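Local structure of N-terminal acetyltransferase B complex subunit MDM20 (Candida albicans, 5K04) at residues A[512-515]-A[516-520]; A[530-533]-A[534-538]; A[579-582]-A[583-587]. The protein probably serves as the non-catalytic, helical-repeat subunit of the N-terminal acetyltransferase B complex, which acetylates the N termini of proteins. All coordinates share one frame; numbering follows the deposited sequence.

All three contacts are local, made along a short length of helix by side chains three or four residues apart, so none closes a long loop; they come one after another along the chain, neither nesting nor crossing. Contact 1 lies on helix 506-521 and contact 2 on the next one, helix 525-537. Contact 3 is the C-terminal end of helix 571-584, which packs against both; contacts 2 and 3 run out of their helix ends. Ile515 and Leu516 of contact 1 meet Phe531 of contact 2, while Thr520 reaches across to Tyr581 of contact 3. Between contacts 2 and 3, Lys536 bonds to Ser582 O and forms a salt bridge with Glu586. The three helices thus pack against one another.

Contact 1 of 3, residues A[512-515]-A[516-520]; sequences VAKI and LQIST
Val512 turns CG1 anti to its own backbone N (chi1 174°), whereas Leu516 swings CG anti to its carbonyl carbon (chi1 -70°); the two side chains end up side by side, pointing the same way, with Val512 CG1 3.9 Å from Leu516 CD1. Leu516 also lays its CG against the turn before it, 3.3 Å from Val512 O. Elsewhere round the helix, Lys514 and Ile518 meet at an angle, Lys514 CG lying 4.0 Å from Ile518 CD1. The lysine chain bends and then extends, and its NZ is held by the carbonyls of Thr450 and Thr452. This is regular alpha-helix, in the C-terminal half of helix 506-521, in a subunit whose family belongs to the TPR clan. Four successive i to i+4 backbone bonds hold it, among them Ile518 N to Lys514 O at 3.1 Å and nearly straight (173°). Ile515 O takes two protons from one residue: Ser519 N at 2.9 Å, and weakly Ser519 OG at 3.0 Å, the hydroxyl folding back over the helix it belongs to. The apolar faces look in different directions: Leu516 packs on Leu528 and Leu578 of two neighbouring helices, Ile518 on Leu459 and Trp462 of helix 456-485. Gln517 extends toward helix 661-682, where its NE2 bonds to Glu671.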
loop_
_atom_site.group_PDB
_atom_site.type_symbol
_atom_site.label_atom_id
_atom_site.label_comp_id
_atom_site.label_asym_id
_atom_site.label_seq_id
_atom_site.Cartn_x
_atom_site.Cartn_y
_atom_site.Cartn_z
ATOM N N VAL A 512 1.558 15.294 -1.536
ATOM C CA VAL A 512 2.132 16.504 -2.128
ATOM C C VAL A 512 1.115 17.641 -2.120
ATOM O O VAL A 512 1.440 18.775 -1.745
ATOM C CB VAL A 512 2.653 16.220 -3.555
ATOM C CG1 VAL A 512 3.125 17.507 -4.248
ATOM C CG2 VAL A 512 3.797 15.184 -3.546
ATOM N N ALA A 513 -0.137 17.351 -2.504
ATOM C CA ALA A 513 -1.183 18.378 -2.503
ATOM C C ALA A 513 -1.377 18.974 -1.113
ATOM O O ALA A 513 -1.542 20.191 -0.965
ATOM C CB ALA A 513 -2.500 17.782 -2.995
ATOM N N LYS A 514 -1.344 18.118 -0.086
ATOM C CA LYS A 514 -1.558 18.546 1.291
ATOM C C LYS A 514 -0.399 19.399 1.800
ATOM O O LYS A 514 -0.608 20.384 2.515
ATOM C CB LYS A 514 -1.756 17.313 2.166
ATOM C CG LYS A 514 -2.296 17.614 3.527
ATOM C CD LYS A 514 -3.808 17.796 3.502
ATOM C CE LYS A 514 -4.319 17.874 4.939
ATOM N NZ LYS A 514 -5.786 18.012 5.004
ATOM N N ILE A 515 0.831 19.030 1.447
ATOM C CA ILE A 515 1.992 19.840 1.803
ATOM C C ILE A 515 1.892 21.224 1.180
ATOM O O ILE A 515 2.174 22.246 1.829
ATOM C CB ILE A 515 3.281 19.125 1.368
ATOM C CG1 ILE A 515 3.552 17.932 2.293
ATOM C CG2 ILE A 515 4.455 20.121 1.304
ATOM C CD1 ILE A 515 4.528 16.933 1.694
ATOM N N LEU A 516 1.536 21.274 -0.102
ATOM C CA LEU A 516 1.426 22.554 -0.789
ATOM C C LEU A 516 0.359 23.424 -0.137
ATOM O O LEU A 516 0.597 24.595 0.163
ATOM C CB LEU A 516 1.118 22.311 -2.263
ATOM C CG LEU A 516 2.279 21.702 -3.046
ATOM C CD1 LEU A 516 1.815 21.161 -4.401
ATOM C CD2 LEU A 516 3.350 22.761 -3.202
ATOM N N GLN A 517 -0.804 22.837 0.150
ATOM C CA GLN A 517 -1.921 23.603 0.692
ATOM C C GLN A 517 -1.555 24.245 2.022
ATOM O O GLN A 517 -1.766 25.445 2.225
ATOM C CB GLN A 517 -3.150 22.697 0.855
ATOM C CG GLN A 517 -4.296 23.377 1.608
ATOM C CD GLN A 517 -5.536 22.519 1.690
ATOM O OE1 GLN A 517 -5.677 21.696 2.601
ATOM N NE2 GLN A 517 -6.452 22.706 0.734
ATOM N N ILE A 518 -1.012 23.447 2.946
ATOM C CA ILE A 518 -0.640 23.958 4.262
ATOM C C ILE A 518 0.507 24.954 4.141
ATOM O O ILE A 518 0.508 26.009 4.792
ATOM C CB ILE A 518 -0.306 22.769 5.190
ATOM C CG1 ILE A 518 -1.497 21.791 5.215
ATOM C CG2 ILE A 518 0.048 23.220 6.622
ATOM C CD1 ILE A 518 -1.197 20.517 5.976
ATOM N N SER A 519 1.484 24.654 3.275
ATOM C CA SER A 519 2.569 25.601 3.024
ATOM C C SER A 519 2.045 26.971 2.600
ATOM O O SER A 519 2.548 27.996 3.068
ATOM C CB SER A 519 3.528 25.053 1.961
ATOM O OG SER A 519 4.412 24.115 2.531
ATOM N N THR A 520 1.049 27.016 1.694
ATOM C CA THR A 520 0.587 28.324 1.219
ATOM C C THR A 520 -0.337 29.002 2.223
ATOM O O THR A 520 -0.360 30.231 2.302
ATOM C CB THR A 520 -0.117 28.222 -0.150
ATOM O OG1 THR A 520 -1.437 27.706 0.008
ATOM C CG2 THR A 520 0.654 27.334 -1.105
#

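Contact 2 of 3, residues A[530-533]-A[534-538]; sequences YFIH and YLKTN
The last turns of helix 525-537 fold the side chains of Thr537 and Asn538 back onto the backbone that precedes them. Thr537 places its hydroxyl beside its own backbone N (chi1 -63°), and from there OG1 donates to His533 O over 2.6 Å. Thr537 N reaches the same oxygen at 3.1 Å, from the opposite face of the carbonyl plane. The hydroxyl also lies over one face of the His533 imidazole, offset toward the rim, with OG1 3.6 Å from NE2. One residue on, where the chain leaves the helix, Asn538 ND2 donates to Tyr534 O at 3.0 Å. That same nitrogen stands 3.2 Å above the plane of the Tyr534 ring, again toward its rim. On the flank facing helix 571-584, Ile532 and Leu535 meet obliquely through their CD1 atoms, 4.2 Å apart, and both rest on Tyr581 of that helix. Lys536 lays CG 3.1 Å from Ile532 O, then bends at chi2 and chi3, taking its amine to Ser582 O and the carboxylate of Glu586. Two donors from Thr537 therefore grip His533 O, and Tyr534 O receives a side-chain amide as well as a weak bond from Asn538 N; at this helix end side-chain donors add to the backbone bond of His533 O and reinforce the weak one at Tyr534 O.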
loop_
_atom_site.group_PDB
_atom_site.type_symbol
_atom_site.label_atom_id
_atom_site.label_comp_id
_atom_site.label_asym_id
_atom_site.label_seq_id
_atom_site.Cartn_x
_atom_site.Cartn_y
_atom_site.Cartn_z
ATOM N N TYR A 530 10.645 23.105 -3.043
ATOM C CA TYR A 530 11.030 21.729 -3.328
ATOM C C TYR A 530 9.912 20.983 -4.046
ATOM O O TYR A 530 10.173 20.180 -4.952
ATOM C CB TYR A 530 11.408 21.010 -2.028
ATOM C CG TYR A 530 11.692 19.530 -2.199
ATOM C CD1 TYR A 530 10.664 18.583 -2.145
ATOM C CD2 TYR A 530 12.982 19.075 -2.407
ATOM C CE1 TYR A 530 10.925 17.234 -2.305
ATOM C CE2 TYR A 530 13.248 17.720 -2.556
ATOM C CZ TYR A 530 12.220 16.811 -2.505
ATOM O OH TYR A 530 12.485 15.475 -2.670
ATOM N N PHE A 531 8.662 21.237 -3.656
ATOM C CA PHE A 531 7.538 20.486 -4.193
ATOM C C PHE A 531 7.013 21.056 -5.501
ATOM O O PHE A 531 6.517 20.297 -6.345
ATOM C CB PHE A 531 6.457 20.385 -3.122
ATOM C CG PHE A 531 6.864 19.482 -1.996
ATOM C CD1 PHE A 531 6.792 18.097 -2.143
ATOM C CD2 PHE A 531 7.388 20.001 -0.817
ATOM C CE1 PHE A 531 7.196 17.247 -1.110
ATOM C CE2 PHE A 531 7.792 19.157 0.221
ATOM C CZ PHE A 531 7.699 17.777 0.066
ATOM N N ILE A 532 7.155 22.365 -5.713
ATOM C CA ILE A 532 6.975 22.907 -7.055
ATOM C C ILE A 532 7.948 22.237 -8.017
ATOM O O ILE A 532 7.582 21.860 -9.139
ATOM C CB ILE A 532 7.152 24.437 -7.046
ATOM C CG1 ILE A 532 6.094 25.096 -6.167
ATOM C CG2 ILE A 532 7.090 24.988 -8.450
ATOM C CD1 ILE A 532 4.712 24.567 -6.407
ATOM N N HIS A 533 9.200 22.054 -7.582
ATOM C CA HIS A 533 10.188 21.417 -8.445
ATOM C C HIS A 533 9.834 19.958 -8.744
ATOM O O HIS A 533 10.134 19.467 -9.836
ATOM C CB HIS A 533 11.574 21.512 -7.821
ATOM C CG HIS A 533 12.643 20.920 -8.681
ATOM N ND1 HIS A 533 13.052 21.507 -9.861
ATOM C CD2 HIS A 533 13.364 19.782 -8.554
ATOM C CE1 HIS A 533 13.994 20.764 -10.415
ATOM N NE2 HIS A 533 14.204 19.713 -9.641
ATOM N N TYR A 534 9.190 19.258 -7.801
ATOM C CA TYR A 534 8.702 17.905 -8.082
ATOM C C TYR A 534 7.623 17.919 -9.165
ATOM O O TYR A 534 7.610 17.057 -10.052
ATOM C CB TYR A 534 8.157 17.264 -6.800
ATOM C CG TYR A 534 7.477 15.931 -7.034
ATOM C CD1 TYR A 534 8.217 14.753 -7.125
ATOM C CD2 TYR A 534 6.103 15.842 -7.177
ATOM C CE1 TYR A 534 7.606 13.525 -7.356
ATOM C CE2 TYR A 534 5.487 14.617 -7.407
ATOM C CZ TYR A 534 6.240 13.464 -7.497
ATOM O OH TYR A 534 5.626 12.251 -7.719
ATOM N N LEU A 535 6.702 18.889 -9.102
ATOM C CA LEU A 535 5.599 18.928 -10.064
ATOM C C LEU A 535 6.105 19.145 -11.489
ATOM O O LEU A 535 5.681 18.457 -12.423
ATOM C CB LEU A 535 4.607 20.027 -9.684
ATOM C CG LEU A 535 3.912 19.999 -8.321
ATOM C CD1 LEU A 535 2.993 21.207 -8.185
ATOM C CD2 LEU A 535 3.147 18.736 -8.141
ATOM N N LYS A 536 6.994 20.123 -11.678
ATOM C CA LYS A 536 7.526 20.417 -13.005
ATOM C C LYS A 536 8.439 19.306 -13.505
ATOM O O LYS A 536 8.610 19.150 -14.717
ATOM C CB LYS A 536 8.270 21.750 -12.979
ATOM C CG LYS A 536 7.582 22.832 -12.135
ATOM C CD LYS A 536 6.150 23.145 -12.618
ATOM C CE LYS A 536 6.161 23.899 -13.946
ATOM N NZ LYS A 536 4.862 23.817 -14.654
ATOM N N THR A 537 9.005 18.519 -12.589
ATOM C CA THR A 537 9.785 17.341 -12.956
ATOM C C THR A 537 8.900 16.167 -13.398
ATOM O O THR A 537 9.317 15.358 -14.233
ATOM C CB THR A 537 10.666 16.946 -11.764
ATOM O OG1 THR A 537 11.590 18.006 -11.491
ATOM C CG2 THR A 537 11.447 15.670 -12.051
ATOM N N ASN A 538 7.682 16.052 -12.869
ATOM C CA ASN A 538 6.880 14.848 -13.059
ATOM C C ASN A 538 5.524 15.170 -13.637
ATOM O O ASN A 538 4.521 14.519 -13.318
ATOM C CB ASN A 538 6.729 14.086 -11.752
ATOM C CG ASN A 538 8.028 13.527 -11.293
ATOM O OD1 ASN A 538 8.485 12.503 -11.798
ATOM N ND2 ASN A 538 8.674 14.226 -10.362
#

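Contact 3 of 3, residues A[579-582]-A[583-587]; sequences LVYS and IVFED
Tyr581 and Phe585 touch through their rings: Phe585 CE2 comes to the edge of the tyrosine ring, 4.4 Å from Tyr581 CD1. The phenylalanine in turn sets its own edge against the backbone, CD2 lying 3.3 Å from Tyr581 O and that oxygen lying in the plane of the ring. Val584 CG1 sits over one face of the ring, toward its rim. Val580 and Val584 make the neighbouring pair, meeting at an angle with Val580 CG1 4.2 Å from Val584 CG2. With CG2 anti to the carbonyl carbon and beside the backbone N, Val584 leans that methyl over the preceding turn, 3.1 Å from Val580 O. Ile583 does likewise with CD1, which sits 3.3 Å from Leu579 O.

Beneath these side chains run the backbone bonds: Val584 N to Val580 O is almost straight (176°) at 2.9 Å, and Phe585 N still reaches Tyr581 O at 3.2 Å. Glu586 N instead turns to Ile583 O, as the chain gives up the helical pattern. Further out, Tyr581 OH bonds to Glu671 and Thr520, which fixes the far end of its ring. Ser582 OG is turned back to Leu578 O, and the Glu586 carboxylate, besides meeting Lys536, accepts from the amides of Gln588 and Asp589. Lys625 donates to the carbonyls of Val584 and Glu586. The arrangement is that of a helix C terminus in an all-helical fold: apolar i to i+4 pairs line the last turns of helix 571-584, and Lys625 and, at Ser582 O, Lys536 supply donors to carbonyls at its end.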
loop_
_atom_site.group_PDB
_atom_site.type_symbol
_atom_site.label_atom_id
_atom_site.label_comp_id
_atom_site.label_asym_id
_atom_site.label_seq_id
_atom_site.Cartn_x
_atom_site.Cartn_y
_atom_site.Cartn_z
ATOM N N LEU A 579 -2.349 20.420 -10.581
ATOM C CA LEU A 579 -2.369 21.226 -11.799
ATOM C C LEU A 579 -2.308 22.708 -11.470
ATOM O O LEU A 579 -1.497 23.448 -12.048
ATOM C CB LEU A 579 -3.612 20.910 -12.619
ATOM C CG LEU A 579 -3.653 19.456 -13.099
ATOM C CD1 LEU A 579 -4.914 19.172 -13.896
ATOM C CD2 LEU A 579 -2.430 19.170 -13.941
ATOM N N VAL A 580 -3.145 23.156 -10.526
ATOM C CA VAL A 580 -3.142 24.566 -10.126
ATOM C C VAL A 580 -1.719 25.023 -9.839
ATOM O O VAL A 580 -1.228 26.001 -10.412
ATOM C CB VAL A 580 -4.059 24.795 -8.902
ATOM C CG1 VAL A 580 -3.810 26.190 -8.291
ATOM C CG2 VAL A 580 -5.522 24.661 -9.279
ATOM N N TYR A 581 -1.032 24.308 -8.949
ATOM C CA TYR A 581 0.313 24.726 -8.576
ATOM C C TYR A 581 1.267 24.614 -9.759
ATOM O O TYR A 581 2.157 25.451 -9.927
ATOM C CB TYR A 581 0.795 23.908 -7.368
ATOM C CG TYR A 581 0.163 24.383 -6.071
ATOM C CD1 TYR A 581 0.688 25.472 -5.376
ATOM C CD2 TYR A 581 -0.954 23.755 -5.544
ATOM C CE1 TYR A 581 0.120 25.924 -4.188
ATOM C CE2 TYR A 581 -1.527 24.198 -4.355
ATOM C CZ TYR A 581 -0.991 25.294 -3.685
ATOM O OH TYR A 581 -1.569 25.731 -2.510
ATOM N N SER A 582 1.073 23.602 -10.607
ATOM C CA SER A 582 1.906 23.452 -11.795
ATOM C C SER A 582 1.728 24.633 -12.741
ATOM O O SER A 582 2.693 25.089 -13.369
ATOM C CB SER A 582 1.565 22.144 -12.508
ATOM O OG SER A 582 1.718 21.024 -11.651
ATOM N N ILE A 583 0.499 25.141 -12.846
ATOM C CA ILE A 583 0.195 26.245 -13.753
ATOM C C ILE A 583 0.697 27.568 -13.187
ATOM O O ILE A 583 1.355 28.345 -13.881
ATOM C CB ILE A 583 -1.317 26.287 -14.025
ATOM C CG1 ILE A 583 -1.732 25.037 -14.806
ATOM C CG2 ILE A 583 -1.687 27.573 -14.741
ATOM C CD1 ILE A 583 -3.197 24.637 -14.645
ATOM N N VAL A 584 0.386 27.832 -11.917
ATOM C CA VAL A 584 0.885 29.019 -11.222
ATOM C C VAL A 584 2.375 29.212 -11.480
ATOM O O VAL A 584 2.838 30.327 -11.760
ATOM C CB VAL A 584 0.593 28.897 -9.713
ATOM C CG1 VAL A 584 1.357 29.963 -8.937
ATOM C CG2 VAL A 584 -0.896 28.978 -9.457
ATOM N N PHE A 585 3.147 28.125 -11.413
ATOM C CA PHE A 585 4.598 28.193 -11.537
ATOM C C PHE A 585 5.095 27.708 -12.900
ATOM O O PHE A 585 6.246 27.287 -13.035
ATOM C CB PHE A 585 5.262 27.423 -10.395
ATOM C CG PHE A 585 5.033 28.049 -9.031
ATOM C CD1 PHE A 585 5.809 29.125 -8.603
ATOM C CD2 PHE A 585 4.036 27.573 -8.188
ATOM C CE1 PHE A 585 5.605 29.700 -7.346
ATOM C CE2 PHE A 585 3.822 28.142 -6.935
ATOM C CZ PHE A 585 4.604 29.208 -6.509
ATOM N N GLU A 586 4.243 27.790 -13.921
ATOM C CA GLU A 586 4.655 27.564 -15.302
ATOM C C GLU A 586 5.153 28.884 -15.884
ATOM O O GLU A 586 4.480 29.914 -15.764
ATOM C CB GLU A 586 3.489 26.997 -16.124
ATOM C CG GLU A 586 3.764 26.729 -17.611
ATOM C CD GLU A 586 5.082 26.013 -17.882
ATOM O OE1 GLU A 586 5.464 25.117 -17.106
ATOM O OE2 GLU A 586 5.748 26.369 -18.877
ATOM N N ASP A 587 6.350 28.857 -16.483
ATOM C CA ASP A 587 6.976 30.071 -16.991
ATOM C C ASP A 587 6.974 30.189 -18.508
ATOM O O ASP A 587 7.235 31.284 -19.023
ATOM C CB ASP A 587 8.429 30.173 -16.499
ATOM C CG ASP A 587 8.551 30.005 -14.998
ATOM O OD1 ASP A 587 7.704 30.567 -14.261
ATOM O OD2 ASP A 587 9.499 29.317 -14.559
#